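Local coordinates for trans-4-hydroxy-L-proline dehydratase (Clostridioides difficile 70-100-2010, PDB 6VXC), which uses glycyl radical chemistry to dehydrate trans-4-hydroxy-L-proline to (S)-1-pyrroline-5-carboxylate, a step in anaerobic breakdown of 4-hydroxyproline, at residues P178-C183 / E463-T468; E174-G179 / N295-F300; P623-D628 / K708-M713; T577-L582 / E634-I639. All coordinates share one frame; numbering follows the deposited sequence.

Interaction 1 of 4, residues P178-C183 / E463-T468; sequences PGHTVC and EAYVLT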
# COMPACT_ATOMS: atom_id res chain seq x y z
N PRO A 178 10.99 -2.18 3.67
CA PRO A 178 10.02 -1.22 4.24
C PRO A 178 9.28 -0.40 3.19
O PRO A 178 8.05 -0.34 3.23
CB PRO A 178 10.90 -0.35 5.15
CG PRO A 178 11.99 -1.28 5.60
CD PRO A 178 12.27 -2.16 4.41
N GLY A 179 10.01 0.25 2.29
CA GLY A 179 9.37 0.96 1.20
C GLY A 179 8.29 1.88 1.70
O GLY A 179 8.50 2.70 2.61
N HIS A 180 7.11 1.77 1.10
CA HIS A 180 5.94 2.52 1.50
C HIS A 180 6.20 4.03 1.45
O HIS A 180 5.92 4.75 2.40
CB HIS A 180 5.46 2.12 2.90
CG HIS A 180 4.05 2.52 3.17
ND1 HIS A 180 3.71 3.76 3.69
CD2 HIS A 180 2.88 1.86 2.99
CE1 HIS A 180 2.40 3.84 3.80
NE2 HIS A 180 1.87 2.71 3.39
N THR A 181 6.71 4.51 0.31
CA THR A 181 7.11 5.91 0.22
C THR A 181 6.73 6.51 -1.14
O THR A 181 6.36 5.80 -2.08
CB THR A 181 8.61 6.07 0.53
OG1 THR A 181 8.91 7.44 0.80
CG2 THR A 181 9.46 5.61 -0.64
N VAL A 182 6.81 7.84 -1.23
CA VAL A 182 6.25 8.61 -2.35
C VAL A 182 7.27 9.65 -2.79
O VAL A 182 7.93 10.28 -1.96
CB VAL A 182 4.91 9.28 -1.95
CG1 VAL A 182 4.31 10.15 -3.09
CG2 VAL A 182 3.90 8.21 -1.52
N CYS A 183 7.37 9.85 -4.09
CA CYS A 183 8.33 10.79 -4.65
C CYS A 183 7.93 12.23 -4.31
O CYS A 183 6.74 12.57 -4.30
CB CYS A 183 8.39 10.61 -6.17
SG CYS A 183 9.80 11.38 -6.97
N GLU A 463 9.58 11.83 4.22
CA GLU A 463 9.20 11.01 5.36
C GLU A 463 9.44 9.55 5.04
O GLU A 463 9.19 9.09 3.93
CB GLU A 463 7.71 11.23 5.74
CG GLU A 463 7.26 10.41 6.93
CD GLU A 463 5.84 10.74 7.40
OE1 GLU A 463 5.10 11.43 6.66
OE2 GLU A 463 5.48 10.30 8.52
N ALA A 464 9.95 8.82 6.03
CA ALA A 464 9.83 7.38 6.07
C ALA A 464 8.67 7.06 7.00
O ALA A 464 8.74 7.31 8.20
CB ALA A 464 11.13 6.73 6.55
N TYR A 465 7.59 6.53 6.44
CA TYR A 465 6.41 6.17 7.22
C TYR A 465 6.13 4.71 6.90
O TYR A 465 5.54 4.39 5.87
CB TYR A 465 5.20 7.09 6.96
CG TYR A 465 4.75 7.34 5.52
CD1 TYR A 465 5.55 8.04 4.62
CD2 TYR A 465 3.47 6.96 5.09
CE1 TYR A 465 5.12 8.29 3.31
CE2 TYR A 465 3.04 7.21 3.80
CZ TYR A 465 3.86 7.88 2.91
OH TYR A 465 3.42 8.12 1.62
N VAL A 466 6.60 3.83 7.80
CA VAL A 466 6.72 2.39 7.55
C VAL A 466 5.56 1.67 8.24
O VAL A 466 5.33 1.84 9.44
CB VAL A 466 8.08 1.86 8.03
CG1 VAL A 466 8.16 0.35 7.84
CG2 VAL A 466 9.24 2.56 7.30
N LEU A 467 4.83 0.86 7.47
CA LEU A 467 3.85 -0.05 8.03
C LEU A 467 4.57 -1.33 8.46
O LEU A 467 5.40 -1.84 7.71
CB LEU A 467 2.78 -0.39 6.98
CG LEU A 467 1.56 0.54 6.88
CD1 LEU A 467 1.98 1.98 6.77
CD2 LEU A 467 0.68 0.16 5.70
N THR A 468 4.27 -1.83 9.66
CA THR A 468 4.98 -3.01 10.14
C THR A 468 4.14 -4.29 10.16
O THR A 468 4.71 -5.37 10.32
CB THR A 468 5.58 -2.78 11.55
OG1 THR A 468 4.54 -2.60 12.51
CG2 THR A 468 6.52 -1.56 11.59
O HOH W 1 5.85 -0.65 5.09
O HOH W 2 7.97 5.76 3.65
O HOH W 3 8.08 10.29 1.48

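Interaction 2 of 4, residues E174-G179 / N295-F300; sequences EQRAPG and NIWDAF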
# COMPACT_ATOMS: atom_id res chain seq x y z
N GLU A 174 9.03 -9.46 6.28
CA GLU A 174 9.53 -10.82 6.12
C GLU A 174 9.90 -11.14 4.68
O GLU A 174 10.78 -11.96 4.44
CB GLU A 174 8.51 -11.84 6.64
CG GLU A 174 7.17 -11.92 5.91
CD GLU A 174 6.46 -13.24 6.17
OE1 GLU A 174 5.43 -13.24 6.91
OE2 GLU A 174 6.95 -14.29 5.67
N GLN A 175 9.20 -10.55 3.70
CA GLN A 175 9.47 -10.84 2.29
C GLN A 175 9.66 -9.59 1.45
O GLN A 175 9.82 -9.71 0.23
CB GLN A 175 8.33 -11.66 1.70
CG GLN A 175 8.23 -13.08 2.26
CD GLN A 175 6.99 -13.76 1.79
OE1 GLN A 175 6.62 -13.67 0.61
NE2 GLN A 175 6.30 -14.45 2.70
N ARG A 176 9.61 -8.41 2.04
CA ARG A 176 9.72 -7.15 1.32
C ARG A 176 10.46 -6.16 2.19
O ARG A 176 10.51 -6.30 3.42
CB ARG A 176 8.35 -6.57 0.91
CG ARG A 176 7.48 -7.54 0.13
CD ARG A 176 6.26 -6.86 -0.45
NE ARG A 176 6.59 -6.14 -1.67
CZ ARG A 176 5.70 -5.53 -2.44
NH1 ARG A 176 4.40 -5.56 -2.11
NH2 ARG A 176 6.10 -4.92 -3.54
N ALA A 177 10.99 -5.13 1.54
CA ALA A 177 11.65 -4.03 2.22
C ALA A 177 10.63 -2.99 2.67
O ALA A 177 9.53 -2.90 2.12
CB ALA A 177 12.68 -3.39 1.29
N PRO A 178 10.99 -2.18 3.67
CA PRO A 178 10.02 -1.22 4.24
C PRO A 178 9.28 -0.40 3.19
O PRO A 178 8.05 -0.34 3.23
CB PRO A 178 10.90 -0.35 5.15
CG PRO A 178 11.99 -1.28 5.60
CD PRO A 178 12.27 -2.16 4.41
N GLY A 179 10.01 0.25 2.29
CA GLY A 179 9.37 0.96 1.20
C GLY A 179 8.29 1.88 1.70
O GLY A 179 8.50 2.70 2.61
N ASN A 295 12.80 -4.69 -3.09
CA ASN A 295 11.38 -5.03 -3.27
C ASN A 295 10.55 -4.27 -2.23
O ASN A 295 10.08 -4.83 -1.24
CB ASN A 295 11.16 -6.53 -3.13
CG ASN A 295 9.70 -6.91 -3.30
OD1 ASN A 295 8.88 -6.09 -3.73
ND2 ASN A 295 9.36 -8.17 -3.01
N ILE A 296 10.32 -2.98 -2.50
CA ILE A 296 9.71 -2.09 -1.51
C ILE A 296 8.18 -2.20 -1.55
O ILE A 296 7.59 -2.36 -2.61
CB ILE A 296 10.17 -0.63 -1.72
CG1 ILE A 296 10.04 -0.23 -3.20
CG2 ILE A 296 11.58 -0.44 -1.20
CD1 ILE A 296 10.44 1.19 -3.50
N TRP A 297 7.56 -2.15 -0.37
CA TRP A 297 6.11 -2.11 -0.27
C TRP A 297 5.54 -0.95 -1.07
O TRP A 297 6.06 0.17 -1.02
CB TRP A 297 5.68 -2.00 1.20
CG TRP A 297 5.62 -3.32 1.91
CD1 TRP A 297 6.52 -3.81 2.82
CD2 TRP A 297 4.61 -4.32 1.76
NE1 TRP A 297 6.11 -5.06 3.24
CE2 TRP A 297 4.95 -5.39 2.61
CE3 TRP A 297 3.44 -4.41 0.99
CZ2 TRP A 297 4.16 -6.54 2.71
CZ3 TRP A 297 2.66 -5.55 1.09
CH2 TRP A 297 3.03 -6.60 1.94
N ASP A 298 4.46 -1.21 -1.80
CA ASP A 298 3.72 -0.18 -2.54
C ASP A 298 4.55 0.47 -3.65
O ASP A 298 4.34 1.63 -3.99
CB ASP A 298 3.18 0.90 -1.60
CG ASP A 298 2.18 0.34 -0.59
OD1 ASP A 298 1.78 -0.83 -0.72
OD2 ASP A 298 1.80 1.09 0.32
N ALA A 299 5.46 -0.31 -4.24
CA ALA A 299 6.26 0.12 -5.39
C ALA A 299 6.78 1.54 -5.23
O ALA A 299 7.55 1.83 -4.32
CB ALA A 299 5.42 -0.02 -6.66
N PHE A 300 6.38 2.44 -6.13
CA PHE A 300 6.70 3.86 -6.03
C PHE A 300 5.55 4.62 -6.68
O PHE A 300 4.72 4.04 -7.37
CB PHE A 300 8.06 4.18 -6.71
CG PHE A 300 8.73 5.43 -6.17
CD1 PHE A 300 8.78 5.68 -4.81
CD2 PHE A 300 9.34 6.33 -7.02
CE1 PHE A 300 9.41 6.81 -4.31
CE2 PHE A 300 9.97 7.46 -6.53
CZ PHE A 300 10.02 7.70 -5.18
O HOH W 4 11.60 -9.56 -2.03
O HOH W 5 2.37 -3.23 -2.10

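Interaction 3 of 4, residues P623-D628 / K708-M713; sequences PKYGND and KSCAKM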
# COMPACT_ATOMS: atom_id res chain seq x y z
N PRO A 623 -27.59 -3.49 19.93
CA PRO A 623 -27.08 -2.31 19.21
C PRO A 623 -25.84 -2.65 18.39
O PRO A 623 -25.08 -3.55 18.73
CB PRO A 623 -26.76 -1.32 20.34
CG PRO A 623 -27.59 -1.75 21.47
CD PRO A 623 -27.67 -3.25 21.38
N LYS A 624 -25.66 -1.92 17.29
CA LYS A 624 -24.60 -2.18 16.32
C LYS A 624 -23.90 -0.90 15.88
O LYS A 624 -24.54 0.13 15.64
CB LYS A 624 -25.15 -2.89 15.08
CG LYS A 624 -25.76 -4.29 15.30
CD LYS A 624 -24.73 -5.34 15.63
CE LYS A 624 -25.38 -6.72 15.87
NZ LYS A 624 -24.37 -7.70 16.33
N TYR A 625 -22.59 -0.99 15.71
CA TYR A 625 -21.81 0.09 15.14
C TYR A 625 -22.26 0.39 13.71
O TYR A 625 -22.57 -0.51 12.93
CB TYR A 625 -20.34 -0.31 15.18
CG TYR A 625 -19.40 0.53 14.37
CD1 TYR A 625 -19.11 1.84 14.74
CD2 TYR A 625 -18.76 -0.01 13.27
CE1 TYR A 625 -18.23 2.59 14.02
CE2 TYR A 625 -17.84 0.73 12.54
CZ TYR A 625 -17.59 2.04 12.92
OH TYR A 625 -16.71 2.82 12.20
N GLY A 626 -22.26 1.67 13.35
CA GLY A 626 -22.66 2.09 12.01
C GLY A 626 -24.12 2.51 11.88
O GLY A 626 -24.61 2.65 10.75
N ASN A 627 -24.80 2.75 12.98
CA ASN A 627 -26.19 3.19 12.94
C ASN A 627 -26.37 4.53 13.62
O ASN A 627 -27.51 4.93 13.91
CB ASN A 627 -27.09 2.13 13.58
CG ASN A 627 -27.07 0.84 12.81
OD1 ASN A 627 -27.73 0.72 11.78
ND2 ASN A 627 -26.29 -0.11 13.28
N ASP A 628 -25.28 5.26 13.83
CA ASP A 628 -25.33 6.49 14.62
C ASP A 628 -25.95 6.22 15.99
O ASP A 628 -26.66 7.06 16.54
CB ASP A 628 -26.07 7.61 13.89
CG ASP A 628 -25.83 8.96 14.51
OD1 ASP A 628 -24.80 9.13 15.21
OD2 ASP A 628 -26.69 9.83 14.35
N LYS A 708 -21.88 9.08 9.96
CA LYS A 708 -21.95 9.70 11.28
C LYS A 708 -21.27 8.83 12.35
O LYS A 708 -20.53 9.34 13.19
CB LYS A 708 -23.41 9.98 11.64
CG LYS A 708 -24.01 11.18 10.92
CD LYS A 708 -25.29 11.62 11.61
CE LYS A 708 -26.16 12.46 10.72
NZ LYS A 708 -27.43 12.81 11.41
N SER A 709 -21.46 7.50 12.29
CA SER A 709 -20.74 6.62 13.21
C SER A 709 -19.22 6.71 12.98
O SER A 709 -18.45 6.87 13.93
CB SER A 709 -21.21 5.17 13.01
OG SER A 709 -22.47 4.90 13.58
N CYS A 710 -18.78 6.63 11.73
CA CYS A 710 -17.35 6.66 11.43
C CYS A 710 -16.70 7.98 11.83
O CYS A 710 -15.52 8.01 12.16
CB CYS A 710 -17.12 6.39 9.93
SG CYS A 710 -17.53 4.73 9.42
N ALA A 711 -17.45 9.08 11.77
CA ALA A 711 -16.88 10.37 12.13
C ALA A 711 -16.62 10.51 13.63
O ALA A 711 -15.87 11.41 14.03
CB ALA A 711 -17.80 11.50 11.66
N LYS A 712 -17.19 9.63 14.46
CA LYS A 712 -16.96 9.66 15.90
C LYS A 712 -15.59 9.12 16.28
O LYS A 712 -15.15 9.32 17.41
CB LYS A 712 -18.07 8.89 16.62
CG LYS A 712 -19.46 9.49 16.42
CD LYS A 712 -20.56 8.59 16.98
CE LYS A 712 -21.95 9.09 16.58
NZ LYS A 712 -23.00 8.17 17.13
N MET A 713 -14.93 8.44 15.35
CA MET A 713 -13.52 8.10 15.46
C MET A 713 -12.68 9.34 15.13
O MET A 713 -12.99 10.08 14.19
CB MET A 713 -13.20 6.95 14.51
CG MET A 713 -11.80 6.41 14.54
SD MET A 713 -11.54 5.11 13.32
CE MET A 713 -12.33 3.74 14.15

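Interaction 4 of 4, residues T577-L582 / E634-I639; sequences TITDSL and EIMQEI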
# COMPACT_ATOMS: atom_id res chain seq x y z
N THR A 577 -16.03 -5.50 13.98
CA THR A 577 -16.26 -6.79 14.62
C THR A 577 -16.09 -6.68 16.13
O THR A 577 -16.98 -7.07 16.89
CB THR A 577 -15.29 -7.83 14.04
OG1 THR A 577 -15.56 -8.02 12.64
CG2 THR A 577 -15.41 -9.19 14.76
N ILE A 578 -14.99 -6.07 16.58
CA ILE A 578 -14.76 -6.09 18.03
C ILE A 578 -15.69 -5.12 18.74
O ILE A 578 -16.14 -5.41 19.85
CB ILE A 578 -13.29 -5.83 18.39
CG1 ILE A 578 -13.16 -5.94 19.93
CG2 ILE A 578 -12.79 -4.49 17.86
CD1 ILE A 578 -11.81 -5.85 20.43
N THR A 579 -16.02 -3.98 18.11
CA THR A 579 -17.01 -3.08 18.68
C THR A 579 -18.33 -3.81 18.91
O THR A 579 -18.91 -3.74 20.00
CB THR A 579 -17.26 -1.88 17.75
OG1 THR A 579 -16.10 -1.06 17.67
CG2 THR A 579 -18.41 -1.07 18.28
N ASP A 580 -18.84 -4.48 17.87
CA ASP A 580 -20.11 -5.18 18.03
C ASP A 580 -20.00 -6.32 19.04
O ASP A 580 -20.97 -6.62 19.74
CB ASP A 580 -20.61 -5.69 16.68
CG ASP A 580 -21.15 -4.56 15.78
OD1 ASP A 580 -21.25 -3.41 16.22
OD2 ASP A 580 -21.48 -4.85 14.60
N SER A 581 -18.83 -6.97 19.14
CA SER A 581 -18.66 -8.06 20.11
C SER A 581 -18.72 -7.53 21.54
O SER A 581 -19.46 -8.06 22.37
CB SER A 581 -17.36 -8.80 19.86
OG SER A 581 -17.42 -9.55 18.67
N LEU A 582 -17.94 -6.49 21.84
CA LEU A 582 -17.97 -5.93 23.19
C LEU A 582 -19.32 -5.28 23.49
O LEU A 582 -19.80 -5.34 24.62
CB LEU A 582 -16.83 -4.93 23.37
CG LEU A 582 -15.44 -5.49 23.68
CD1 LEU A 582 -14.37 -4.38 23.61
CD2 LEU A 582 -15.40 -6.17 25.05
N GLU A 634 -20.01 4.59 21.27
CA GLU A 634 -19.13 4.95 22.38
C GLU A 634 -18.16 3.83 22.70
O GLU A 634 -17.05 4.08 23.18
CB GLU A 634 -19.95 5.27 23.63
CG GLU A 634 -20.64 6.61 23.59
CD GLU A 634 -21.51 6.86 24.80
OE1 GLU A 634 -21.59 5.97 25.69
OE2 GLU A 634 -22.11 7.95 24.87
N ILE A 635 -18.58 2.58 22.49
CA ILE A 635 -17.69 1.45 22.67
C ILE A 635 -16.64 1.44 21.58
O ILE A 635 -15.45 1.18 21.84
CB ILE A 635 -18.50 0.15 22.73
CG1 ILE A 635 -19.38 0.16 23.99
CG2 ILE A 635 -17.58 -1.07 22.74
CD1 ILE A 635 -20.14 -1.11 24.20
N MET A 636 -17.04 1.74 20.34
CA MET A 636 -16.06 1.93 19.28
C MET A 636 -15.01 2.94 19.68
O MET A 636 -13.81 2.73 19.47
CB MET A 636 -16.73 2.34 17.97
CG MET A 636 -15.72 2.62 16.83
SD MET A 636 -14.95 4.25 16.88
CE MET A 636 -16.32 5.27 16.32
N GLN A 637 -15.44 4.08 20.22
CA GLN A 637 -14.49 5.11 20.61
C GLN A 637 -13.54 4.62 21.70
O GLN A 637 -12.34 4.90 21.67
CB GLN A 637 -15.23 6.36 21.06
CG GLN A 637 -15.92 7.12 19.93
CD GLN A 637 -16.67 8.33 20.45
OE1 GLN A 637 -17.45 8.22 21.39
NE2 GLN A 637 -16.40 9.49 19.88
N GLU A 638 -14.07 3.88 22.68
CA GLU A 638 -13.22 3.36 23.75
C GLU A 638 -12.19 2.40 23.21
O GLU A 638 -11.01 2.46 23.57
CB GLU A 638 -14.08 2.68 24.82
CG GLU A 638 -14.92 3.64 25.62
CD GLU A 638 -15.76 2.96 26.70
OE1 GLU A 638 -15.56 1.74 26.94
OE2 GLU A 638 -16.61 3.66 27.30
N ILE A 639 -12.61 1.50 22.32
CA ILE A 639 -11.67 0.56 21.71
C ILE A 639 -10.63 1.33 20.90
O ILE A 639 -9.42 1.08 21.01
CB ILE A 639 -12.42 -0.47 20.85
CG1 ILE A 639 -13.40 -1.31 21.68
CG2 ILE A 639 -11.43 -1.37 20.14
CD1 ILE A 639 -14.42 -2.11 20.82

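Interaction 1 of 4, residues P178-C183 / E463-T468
The irregular segment 178-183 runs past strand segment 463-468 with end-to-end directions 133° apart, Pro178 lying nearest Val466 and Thr181 nearest Ala464. Waters bridge the two backbones: one donates to both Pro178 O and Leu467 O, and another donates to His180 O while accepting from Tyr465 N. His180 reaches across with CG anti to its own N (chi1 -161°), and ND1 gives Tyr465 O a weak, bent bond of 2.9 Å. The imidazole turns its edge to the face of the Tyr465 ring, an offset edge-to-face pair with centroids 4.9 Å apart and planes at 87°. Over one imidazole face lies Leu467 CD1, 3.6 Å from the ring centroid in a CH-pi contact, while NE2 is hydrogen-bonded to Glu456, the probable proton acceptor. Histidine suits the place: its nitrogens meet Tyr465 O and Glu456, its face takes Leu467 and its edge the tyrosine ring. Val182 CG2 sits at the edge of that ring, 3.2 Å from Tyr465 OH, whose polar partner is Ser452. Pro178 CB packs on Val466. The contact is buried beside the active site, with strand 565-573 pairing with strand 463-472 and Ser452 on strand 450-452 touching His180 and Val182.

Interaction 2 of 4, residues E174-G179 / N295-F300
Arg176 grips Asn295 side-on, sending NE (3.1 Å) and NH2 (3.0 Å) to the single atom Asn295 OD1. Both nitrogens come from the same face of the amide plane, NE well above it, while OD1 stays near the guanidinium plane; NH2 also makes a salt bridge with Asp359. Arginine suits this place because one planar group can serve two acceptors and still lie against an aromatic ring. On the backbone, Ala177 N donates to Asn295 O at 2.9 Å, and Trp297 N returns a longer bond to Ala177 O. These two bonds form a single beta bridge between Ala177 and Ile296, joining two irregular loops; a type II turn follows from Ile296 to Ala299, placing Asp298 near the probable catalytic residues. A water links Gln175 O to Asn295 ND2. Arg176 CD lies over the Trp297 six-membered ring, 3.6 Å from its centroid in a CH-pi contact; the bend at Arg176 chi3 (80°) then turns the guanidinium toward Asn295. Arg176 CZ makes an off-centre cation-pi contact, guanidinium and ring planes 47° apart. The indole NE1 bonds to Phe172 O. Gly179 CA comes within 3.4 Å of Ile296 CB, an approach that glycine's lack of a side chain permits.

Interaction 3 of 4, residues P623-D628 / K708-M713
Ser709 OG is the polar atom around which the loop 623-628 wraps. Asp628 N donates to Ser709 OG at 2.8 Å, and Gly626 N adds a weak, bent bond of 3.2 Å. The same hydroxyl is hydrogen-bonded to Asp633 OD2, so a serine side chain on the helix holds loop amides and a carboxylate together. Gly626 suits this turn because its backbone angles bring the CB position up against the preceding carbonyl O. Asp628 directs CG anti to its backbone N (chi1 -166°), and this carries OD1 across to Lys712 NZ in a salt bridge of 2.8 Å. The extended lysine chain meets the carboxylate at about a right angle, arriving on the anti side of OD1, and its ammonium also pairs with Asp630 and Asp633. Three acidic groups should help keep that lysine charged. Lys708 slants across Asp628, its CD 3.6 Å from Asp628 OD2, its ammonium beyond salt-bridge range. Deeper in, Tyr625 lays CE1 4.1 Å from Ser709 CB, and its OH bonds to Ile692 O. A loop of the pyruvate formate lyase-like range is thereby wedged between helix 703-711, of the glycine radical range, and helices 575-591 and 630-647, with Tyr625 touching Thr579 and Met636.

Interaction 4 of 4, residues T577-L582 / E634-I639
Helix-to-helix packing joins segments 577-582 and 634-639, whose axes approach to 8.9 Å with their N-to-C directions 120° apart. The apolar contacts centre on Ile639. Its CD1 is pressed against the backbone of the other helix, and its CG2 meets Ile578 CG2 at 4.1 Å. Leu582 sends CD1 to within 3.6 Å of Ile639 CD1, the two side chains crossing at an oblique angle, while Leu582 CB rests 4.0 Å from Ile635 CG2. Branched and long aliphatic chains suit this place because they can interlock in a buried interface and need no polar partners. Ile578 and Leu582 also touch helices 506-538 and 473-481, which further enclose the contact. The polar member is Thr579, whose CA is 5.1 Å from Met636 CA, the nearest such pair of the two segments. Its hydroxyl is satisfied within its own helix, bonding to Ile575 O; with chi1 at -67° both branches of Thr579 meet Met636, OG1 3.4 Å from Met636 CA and CG2 beside its N and CB. Methionine, bent at chi2 and chi3, leads its sulfur end away from the contact, so chiefly its base does the packing. Ile639 CD1 stands 3.5 Å from Thr579 CA, closer than two carbons usually pack.

In the fold
From the N terminus, the loop between helices 158-166 and 186-189 starts two contacts, which share Pro178 and Gly179. Interaction 2 closes first, bringing back residues 295-300 after a largely helical excursion; interaction 1 closes later on strand 463-472, and the two touch where His180 N probably bonds to Trp297 O. Together they tie two loops to the strand beside the active site. Some 30 Å away, interaction 4 opens at helix 575-591 and closes on helix 630-647, while interaction 3 opens between those helices and closes on helix 703-711, so the two cross. Probable hydrogen bonds, Tyr625 N to Asp580 OD1 and Gln637 NE2 to Lys712 O, bind loop and three helices together.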